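Local coordinates for tRNA modification GTPase MnmE (Chlorobium tepidum, PDB 3GEE), which hydrolyses GTP and probably takes part in adding a carboxymethylaminomethyl group to the wobble uridine (U34) of certain tRNAs, at residues A[210-224]-A[415-429]. Residues are numbered along the deposited sequence; the frame is centred on the assembly and turned at random.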
ATOM      1  N   ILE A 210     -13.897  28.289  40.023  1.00119.34           N
ATOM      2  CA  ILE A 210     -13.644  26.849  40.151  1.00119.04           C
ATOM      3  C   ILE A 210     -14.892  26.008  39.857  1.00118.84           C
ATOM      4  O   ILE A 210     -14.808  25.001  39.152  1.00118.78           O
ATOM      5  CB  ILE A 210     -13.057  26.488  41.557  1.00119.04           C
ATOM      6  CG1 ILE A 210     -11.718  27.203  41.808  1.00119.00           C
ATOM      7  CG2 ILE A 210     -12.922  24.970  41.745  1.00119.04           C
ATOM      8  CD1 ILE A 210     -10.581  26.837  40.848  1.00118.99           C
ATOM      9  N   GLU A 211     -16.039  26.428  40.392  1.00118.60           N
ATOM     10  CA  GLU A 211     -17.303  25.701  40.214  1.00118.37           C
ATOM     11  C   GLU A 211     -17.728  25.581  38.751  1.00118.18           C
ATOM     12  O   GLU A 211     -18.277  24.557  38.342  1.00118.14           O
ATOM     13  CB  GLU A 211     -18.424  26.334  41.044  1.00118.36           C
ATOM     14  CG  GLU A 211     -18.404  25.937  42.517  1.00118.42           C
ATOM     15  CD  GLU A 211     -19.581  26.491  43.304  1.00118.42           C
ATOM     16  OE1 GLU A 211     -19.355  27.033  44.407  1.00118.39           O
ATOM     17  OE2 GLU A 211     -20.731  26.385  42.823  1.00118.50           O
ATOM     18  N   THR A 212     -17.474  26.632  37.974  1.00117.94           N
ATOM     19  CA  THR A 212     -17.761  26.627  36.541  1.00117.69           C
ATOM     20  C   THR A 212     -16.633  25.925  35.778  1.00117.50           C
ATOM     21  O   THR A 212     -16.843  25.402  34.680  1.00117.46           O
ATOM     22  CB  THR A 212     -17.967  28.062  35.997  1.00117.70           C
ATOM     23  OG1 THR A 212     -18.657  28.854  36.972  1.00117.67           O
ATOM     24  CG2 THR A 212     -18.778  28.044  34.702  1.00117.65           C
ATOM     25  N   LEU A 213     -15.444  25.911  36.378  1.00117.25           N
ATOM     26  CA  LEU A 213     -14.263  25.279  35.788  1.00117.00           C
ATOM     27  C   LEU A 213     -14.306  23.758  35.946  1.00116.82           C
ATOM     28  O   LEU A 213     -13.986  23.025  35.011  1.00116.81           O
ATOM     29  CB  LEU A 213     -12.987  25.857  36.419  1.00116.99           C
ATOM     30  CG  LEU A 213     -11.624  25.901  35.708  1.00116.91           C
ATOM     31  CD1 LEU A 213     -10.781  24.676  36.025  1.00116.83           C
ATOM     32  CD2 LEU A 213     -11.736  26.116  34.200  1.00116.93           C
ATOM     33  N   ARG A 214     -14.713  23.297  37.128  1.00116.59           N
ATOM     34  CA  ARG A 214     -14.782  21.867  37.429  1.00116.36           C
ATOM     35  C   ARG A 214     -15.938  21.186  36.697  1.00116.12           C
ATOM     36  O   ARG A 214     -15.816  20.035  36.271  1.00116.13           O
ATOM     37  CB  ARG A 214     -14.890  21.635  38.941  1.00116.40           C
ATOM     38  CG  ARG A 214     -14.181  20.376  39.432  1.00116.55           C
ATOM     39  CD  ARG A 214     -15.121  19.199  39.631  1.00116.74           C
ATOM     40  NE  ARG A 214     -15.743  19.221  40.954  1.00116.85           N
ATOM     41  CZ  ARG A 214     -16.380  18.193  41.511  1.00116.92           C
ATOM     42  NH1 ARG A 214     -16.909  18.321  42.721  1.00116.93           N
ATOM     43  NH2 ARG A 214     -16.486  17.036  40.867  1.00116.81           N
ATOM     44  N   SER A 215     -17.051  21.904  36.552  1.00115.79           N
ATOM     45  CA  SER A 215     -18.223  21.399  35.836  1.00115.49           C
ATOM     46  C   SER A 215     -17.963  21.296  34.335  1.00115.26           C
ATOM     47  O   SER A 215     -18.557  20.460  33.653  1.00115.27           O
ATOM     48  CB  SER A 215     -19.443  22.281  36.102  1.00115.53           C
ATOM     49  OG  SER A 215     -19.206  23.617  35.693  1.00115.65           O
ATOM     50  N   GLU A 216     -17.078  22.156  33.834  1.00114.94           N
ATOM     51  CA  GLU A 216     -16.623  22.104  32.446  1.00114.62           C
ATOM     52  C   GLU A 216     -15.758  20.873  32.184  1.00114.28           C
ATOM     53  O   GLU A 216     -15.819  20.282  31.104  1.00114.24           O
ATOM     54  CB  GLU A 216     -15.853  23.376  32.087  1.00114.72           C
ATOM     55  CG  GLU A 216     -16.701  24.473  31.450  1.00114.98           C
ATOM     56  CD  GLU A 216     -16.782  24.367  29.931  1.00115.32           C
ATOM     57  OE1 GLU A 216     -17.025  25.408  29.282  1.00115.36           O
ATOM     58  OE2 GLU A 216     -16.604  23.257  29.379  1.00115.41           O
ATOM     59  N   VAL A 217     -14.953  20.503  33.179  1.00113.88           N
ATOM     60  CA  VAL A 217     -14.141  19.287  33.129  1.00113.50           C
ATOM     61  C   VAL A 217     -15.037  18.051  33.231  1.00113.30           C
ATOM     62  O   VAL A 217     -14.793  17.044  32.562  1.00113.32           O
ATOM     63  CB  VAL A 217     -13.067  19.274  34.248  1.00113.48           C
ATOM     64  CG1 VAL A 217     -12.362  17.923  34.328  1.00113.36           C
ATOM     65  CG2 VAL A 217     -12.052  20.380  34.020  1.00113.45           C
ATOM     66  N   ASN A 218     -16.075  18.143  34.061  1.00113.01           N
ATOM     67  CA  ASN A 218     -17.033  17.051  34.223  1.00112.74           C
ATOM     68  C   ASN A 218     -17.860  16.753  32.979  1.00112.52           C
ATOM     69  O   ASN A 218     -18.198  15.597  32.725  1.00112.50           O
ATOM     70  CB  ASN A 218     -17.934  17.272  35.444  1.00112.76           C
ATOM     71  CG  ASN A 218     -17.424  16.548  36.681  1.00112.79           C
ATOM     72  OD1 ASN A 218     -18.076  15.636  37.192  1.00112.74           O
ATOM     73  ND2 ASN A 218     -16.246  16.941  37.159  1.00112.79           N
ATOM     74  N   ARG A 219     -18.179  17.787  32.202  1.00112.23           N
ATOM     75  CA  ARG A 219     -18.848  17.595  30.914  1.00111.99           C
ATOM     76  C   ARG A 219     -17.996  16.697  30.012  1.00111.64           C
ATOM     77  O   ARG A 219     -18.522  15.844  29.294  1.00111.60           O
ATOM     78  CB  ARG A 219     -19.136  18.939  30.231  1.00111.98           C
ATOM     79  CG  ARG A 219     -19.796  18.806  28.857  1.00112.24           C
ATOM     80  CD  ARG A 219     -19.972  20.144  28.143  1.00112.34           C
ATOM     81  NE  ARG A 219     -21.288  20.738  28.385  1.00113.06           N
ATOM     82  CZ  ARG A 219     -21.893  21.599  27.566  1.00113.18           C
ATOM     83  NH1 ARG A 219     -21.310  21.970  26.431  1.00113.15           N
ATOM     84  NH2 ARG A 219     -23.090  22.082  27.877  1.00113.24           N
ATOM     85  N   LEU A 220     -16.678  16.887  30.082  1.00111.25           N
ATOM     86  CA  LEU A 220     -15.730  16.117  29.284  1.00110.84           C
ATOM     87  C   LEU A 220     -15.566  14.682  29.784  1.00110.64           C
ATOM     88  O   LEU A 220     -15.756  13.743  29.012  1.00110.59           O
ATOM     89  CB  LEU A 220     -14.372  16.826  29.201  1.00110.81           C
ATOM     90  CG  LEU A 220     -14.320  18.222  28.567  1.00110.59           C
ATOM     91  CD1 LEU A 220     -12.936  18.818  28.737  1.00110.57           C
ATOM     92  CD2 LEU A 220     -14.714  18.205  27.094  1.00110.37           C
ATOM     93  N   ILE A 221     -15.237  14.511  31.068  1.00110.37           N
ATOM     94  CA  ILE A 221     -15.060  13.166  31.647  1.00110.15           C
ATOM     95  C   ILE A 221     -16.257  12.260  31.352  1.00109.94           C
ATOM     96  O   ILE A 221     -16.127  11.035  31.332  1.00109.88           O
ATOM     97  CB  ILE A 221     -14.767  13.177  33.186  1.00110.07           C
ATOM     98  CG1 ILE A 221     -15.994  13.625  33.988  1.00110.26           C
ATOM     99  CG2 ILE A 221     -13.555  14.039  33.511  1.00110.06           C
ATOM    100  CD1 ILE A 221     -16.032  13.125  35.434  1.00110.39           C
ATOM    101  N   ASP A 222     -17.412  12.880  31.113  1.00109.75           N
ATOM    102  CA  ASP A 222     -18.644  12.164  30.804  1.00109.62           C
ATOM    103  C   ASP A 222     -18.647  11.580  29.393  1.00109.47           C
ATOM    104  O   ASP A 222     -19.126  10.464  29.186  1.00109.62           O
ATOM    105  CB  ASP A 222     -19.865  13.073  31.002  1.00109.63           C
ATOM    106  CG  ASP A 222     -20.213  13.287  32.472  1.00109.69           C
ATOM    107  OD1 ASP A 222     -20.850  14.318  32.779  1.00109.78           O
ATOM    108  OD2 ASP A 222     -19.860  12.436  33.321  1.00109.61           O
ATOM    109  N   SER A 223     -18.108  12.328  28.430  1.00109.16           N
ATOM    110  CA  SER A 223     -18.144  11.920  27.023  1.00108.91           C
ATOM    111  C   SER A 223     -17.311  10.672  26.713  1.00108.70           C
ATOM    112  O   SER A 223     -17.531  10.016  25.692  1.00108.69           O
ATOM    113  CB  SER A 223     -17.734  13.079  26.104  1.00108.99           C
ATOM    114  OG  SER A 223     -16.382  13.455  26.300  1.00108.84           O
ATOM    115  N   TYR A 224     -16.371  10.345  27.599  1.00108.40           N
ATOM    116  CA  TYR A 224     -15.488   9.191  27.415  1.00108.14           C
ATOM    117  C   TYR A 224     -16.247   7.868  27.294  1.00108.01           C
ATOM    118  O   TYR A 224     -15.759   6.924  26.670  1.00108.02           O
ATOM    119  CB  TYR A 224     -14.452   9.118  28.540  1.00108.18           C
ATOM    120  CG  TYR A 224     -13.501   7.947  28.430  1.00108.13           C
ATOM    121  CD1 TYR A 224     -13.483   6.949  29.402  1.00107.95           C
ATOM    122  CD2 TYR A 224     -12.628   7.828  27.346  1.00108.11           C
ATOM    123  CE1 TYR A 224     -12.612   5.868  29.308  1.00108.15           C
ATOM    124  CE2 TYR A 224     -11.756   6.749  27.237  1.00108.22           C
ATOM    125  CZ  TYR A 224     -11.753   5.775  28.222  1.00108.49           C
ATOM    126  OH  TYR A 224     -10.893   4.706  28.123  1.00108.83           O
ATOM    127  N   TYR A 415      -8.790  10.804  29.872  1.00 80.69           N
ATOM    128  CA  TYR A 415      -9.818  10.579  30.886  1.00 81.07           C
ATOM    129  C   TYR A 415      -9.212  10.637  32.283  1.00 81.77           C
ATOM    130  O   TYR A 415      -9.599  11.481  33.095  1.00 81.81           O
ATOM    131  CB  TYR A 415     -10.508   9.235  30.625  1.00 80.76           C
ATOM    132  CG  TYR A 415     -11.521   8.772  31.654  1.00 80.68           C
ATOM    133  CD1 TYR A 415     -12.764   9.399  31.784  1.00 80.60           C
ATOM    134  CD2 TYR A 415     -11.251   7.672  32.473  1.00 80.91           C
ATOM    135  CE1 TYR A 415     -13.703   8.955  32.724  1.00 80.25           C
ATOM    136  CE2 TYR A 415     -12.181   7.218  33.414  1.00 80.50           C
ATOM    137  CZ  TYR A 415     -13.402   7.861  33.533  1.00 80.50           C
ATOM    138  OH  TYR A 415     -14.314   7.403  34.460  1.00 80.47           O
ATOM    139  N   GLU A 416      -8.235   9.768  32.537  1.00 82.84           N
ATOM    140  CA  GLU A 416      -7.606   9.665  33.854  1.00 84.10           C
ATOM    141  C   GLU A 416      -7.014  10.993  34.303  1.00 84.84           C
ATOM    142  O   GLU A 416      -7.097  11.349  35.479  1.00 85.04           O
ATOM    143  CB  GLU A 416      -6.538   8.568  33.866  1.00 84.08           C
ATOM    144  CG  GLU A 416      -7.099   7.158  34.058  1.00 84.41           C
ATOM    145  CD  GLU A 416      -6.102   6.063  33.693  1.00 84.42           C
ATOM    146  OE1 GLU A 416      -5.303   6.257  32.748  1.00 85.05           O
ATOM    147  OE2 GLU A 416      -6.130   4.998  34.348  1.00 84.78           O
ATOM    148  N   ALA A 417      -6.436  11.724  33.354  1.00 85.85           N
ATOM    149  CA  ALA A 417      -5.879  13.042  33.626  1.00 86.99           C
ATOM    150  C   ALA A 417      -6.965  14.073  33.957  1.00 87.86           C
ATOM    151  O   ALA A 417      -6.793  14.884  34.869  1.00 87.92           O
ATOM    152  CB  ALA A 417      -5.037  13.506  32.453  1.00 86.98           C
ATOM    153  N   LEU A 418      -8.076  14.032  33.218  1.00 89.03           N
ATOM    154  CA  LEU A 418      -9.219  14.914  33.475  1.00 90.26           C
ATOM    155  C   LEU A 418      -9.833  14.623  34.842  1.00 91.26           C
ATOM    156  O   LEU A 418     -10.288  15.537  35.539  1.00 91.42           O
ATOM    157  CB  LEU A 418     -10.282  14.779  32.381  1.00 90.15           C
ATOM    158  CG  LEU A 418     -10.026  15.366  30.986  1.00 90.55           C
ATOM    159  CD1 LEU A 418     -11.116  14.928  30.009  1.00 90.68           C
ATOM    160  CD2 LEU A 418      -9.913  16.888  31.013  1.00 90.61           C
ATOM    161  N   ARG A 419      -9.843  13.345  35.217  1.00 92.41           N
ATOM    162  CA  ARG A 419     -10.238  12.937  36.557  1.00 93.62           C
ATOM    163  C   ARG A 419      -9.275  13.520  37.584  1.00 94.22           C
ATOM    164  O   ARG A 419      -9.694  14.206  38.517  1.00 94.30           O
ATOM    165  CB  ARG A 419     -10.272  11.414  36.671  1.00 93.77           C
ATOM    166  CG  ARG A 419     -11.539  10.773  36.128  1.00 94.79           C
ATOM    167  CD  ARG A 419     -11.757   9.402  36.756  1.00 96.31           C
ATOM    168  NE  ARG A 419     -10.818   8.409  36.238  1.00 97.55           N
ATOM    169  CZ  ARG A 419     -10.557   7.239  36.815  1.00 98.15           C
ATOM    170  NH1 ARG A 419      -9.686   6.409  36.252  1.00 98.58           N
ATOM    171  NH2 ARG A 419     -11.156   6.896  37.951  1.00 97.85           N
ATOM    172  N   ASN A 420      -7.983  13.257  37.390  1.00 95.11           N
ATOM    173  CA  ASN A 420      -6.932  13.780  38.258  1.00 96.05           C
ATOM    174  C   ASN A 420      -6.992  15.296  38.418  1.00 96.67           C
ATOM    175  O   ASN A 420      -6.680  15.828  39.487  1.00 96.78           O
ATOM    176  CB  ASN A 420      -5.554  13.354  37.747  1.00 96.05           C
ATOM    177  CG  ASN A 420      -5.138  11.988  38.257  1.00 96.46           C
ATOM    178  OD1 ASN A 420      -4.090  11.961  39.075  1.00 96.88           O
ATOM    179  ND2 ASN A 420      -5.743  10.970  37.919  1.00 97.02           N
ATOM    180  N   ALA A 421      -7.397  15.979  37.349  1.00 97.47           N
ATOM    181  CA  ALA A 421      -7.578  17.426  37.369  1.00 98.26           C
ATOM    182  C   ALA A 421      -8.777  17.828  38.227  1.00 98.87           C
ATOM    183  O   ALA A 421      -8.649  18.686  39.102  1.00 99.00           O
ATOM    184  CB  ALA A 421      -7.718  17.969  35.953  1.00 98.19           C
ATOM    185  N   SER A 422      -9.928  17.196  37.990  1.00 99.62           N
ATOM    186  CA  SER A 422     -11.160  17.520  38.721  1.00100.43           C
ATOM    187  C   SER A 422     -11.122  17.089  40.190  1.00101.01           C
ATOM    188  O   SER A 422     -11.875  17.616  41.014  1.00101.05           O
ATOM    189  CB  SER A 422     -12.385  16.930  38.022  1.00100.35           C
ATOM    190  OG  SER A 422     -12.287  15.523  37.931  1.00100.63           O
ATOM    191  N   ASP A 423     -10.252  16.131  40.506  1.00101.82           N
ATOM    192  CA  ASP A 423      -9.999  15.729  41.891  1.00102.63           C
ATOM    193  C   ASP A 423      -9.173  16.788  42.614  1.00103.18           C
ATOM    194  O   ASP A 423      -9.477  17.149  43.753  1.00103.20           O
ATOM    195  CB  ASP A 423      -9.286  14.375  41.946  1.00102.63           C
ATOM    196  CG  ASP A 423     -10.220  13.207  41.671  1.00102.81           C
ATOM    197  OD1 ASP A 423      -9.751  12.049  41.737  1.00103.10           O
ATOM    198  OD2 ASP A 423     -11.417  13.436  41.389  1.00102.84           O
ATOM    199  N   ALA A 424      -8.132  17.276  41.940  1.00103.91           N
ATOM    200  CA  ALA A 424      -7.322  18.386  42.437  1.00104.59           C
ATOM    201  C   ALA A 424      -8.165  19.660  42.545  1.00105.09           C
ATOM    202  O   ALA A 424      -7.983  20.455  43.472  1.00105.18           O
ATOM    203  CB  ALA A 424      -6.118  18.611  41.535  1.00104.52           C
ATOM    204  N   LEU A 425      -9.083  19.833  41.593  1.00105.69           N
ATOM    205  CA  LEU A 425     -10.043  20.941  41.591  1.00106.33           C
ATOM    206  C   LEU A 425     -11.025  20.875  42.758  1.00106.76           C
ATOM    207  O   LEU A 425     -11.359  21.906  43.350  1.00106.79           O
ATOM    208  CB  LEU A 425     -10.814  20.976  40.268  1.00106.34           C
ATOM    209  CG  LEU A 425     -10.668  22.115  39.247  1.00106.47           C
ATOM    210  CD1 LEU A 425      -9.327  22.842  39.315  1.00106.65           C
ATOM    211  CD2 LEU A 425     -10.924  21.579  37.846  1.00106.33           C
ATOM    212  N   GLN A 426     -11.487  19.666  43.077  1.00107.31           N
ATOM    213  CA  GLN A 426     -12.378  19.458  44.218  1.00107.86           C
ATOM    214  C   GLN A 426     -11.623  19.618  45.532  1.00108.23           C
ATOM    215  O   GLN A 426     -12.175  20.129  46.507  1.00108.19           O
ATOM    216  CB  GLN A 426     -13.046  18.083  44.157  1.00107.84           C
ATOM    217  CG  GLN A 426     -14.274  17.959  45.054  1.00107.78           C
ATOM    218  CD  GLN A 426     -14.693  16.522  45.286  1.00107.74           C
ATOM    219  OE1 GLN A 426     -15.782  16.112  44.889  1.00107.76           O
ATOM    220  NE2 GLN A 426     -13.825  15.747  45.930  1.00107.67           N
ATOM    221  N   ASN A 427     -10.365  19.175  45.548  1.00108.80           N
ATOM    222  CA  ASN A 427      -9.477  19.378  46.691  1.00109.40           C
ATOM    223  C   ASN A 427      -9.355  20.857  47.042  1.00109.83           C
ATOM    224  O   ASN A 427      -9.310  21.226  48.216  1.00109.88           O
ATOM    225  CB  ASN A 427      -8.090  18.788  46.416  1.00109.36           C
ATOM    226  CG  ASN A 427      -8.067  17.268  46.489  1.00109.36           C
ATOM    227  OD1 ASN A 427      -9.016  16.634  46.956  1.00109.24           O
ATOM    228  ND2 ASN A 427      -6.973  16.676  46.024  1.00109.32           N
ATOM    229  N   ALA A 428      -9.309  21.696  46.010  1.00110.39           N
ATOM    230  CA  ALA A 428      -9.324  23.144  46.183  1.00110.93           C
ATOM    231  C   ALA A 428     -10.724  23.635  46.562  1.00111.32           C
ATOM    232  O   ALA A 428     -10.865  24.568  47.357  1.00111.39           O
ATOM    233  CB  ALA A 428      -8.839  23.832  44.916  1.00110.88           C
ATOM    234  N   LEU A 429     -11.745  22.992  45.999  1.00111.79           N
ATOM    235  CA  LEU A 429     -13.135  23.406  46.189  1.00112.25           C
ATOM    236  C   LEU A 429     -13.701  23.006  47.555  1.00112.56           C
ATOM    237  O   LEU A 429     -14.199  23.853  48.300  1.00112.55           O
ATOM    238  CB  LEU A 429     -14.016  22.851  45.061  1.00112.23           C
ATOM    239  CG  LEU A 429     -15.468  23.333  44.956  1.00112.26           C
ATOM    240  CD1 LEU A 429     -15.535  24.801  44.559  1.00112.20           C
ATOM    241  CD2 LEU A 429     -16.242  22.473  43.968  1.00112.26           C
TER
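Tyr224 and Tyr415 meet in an offset stack, ring centroids 4.5 Å apart and planes tilted by 21°. Tyr415 CB sits over the centre of the Tyr224 ring as a CH-pi contact, while Tyr224 CD1 lies toward the rim of one face of Tyr415. Arg419 CG lies over the opposite face of Tyr415, and the carbonyl oxygen of Ile221 meets its edge in the ring plane. Gln426 CB lies over one face of the Arg214 guanidinium, toward its rim, and Leu429 CD2 at its edge; the Gln426 amide plane stands 85° from it. The stack lies near the start of helix 412-432, which packs antiparallel on helix 203-232 in the MnmE helical domain, segment axes 9.6 Å apart. The backbones come nearest at Arg214 and Ser422, CA to CA 5.8 Å, where the small serine suits the place; Val217 CG1 rests beside it on Ser422 CB. Leu425 fills the next turn, its CD2 3.6 Å from Leu213 CD1, and Ala448 of helix 441-456 covers it. Arg214 is a knob among Ser422, Leu425, Gln426 and Leu429: its chain bends at chi2 (-99°) and chi3, laying CG on Leu425 CB and CD against Ser422. An alanine here would probably leave a gap over Leu425 and Ser422, with one side of Gln426 losing its packing. Farther along, Leu429 CD1 touches both Glu211 CG and, at 3.8 Å, Ile210 CG2.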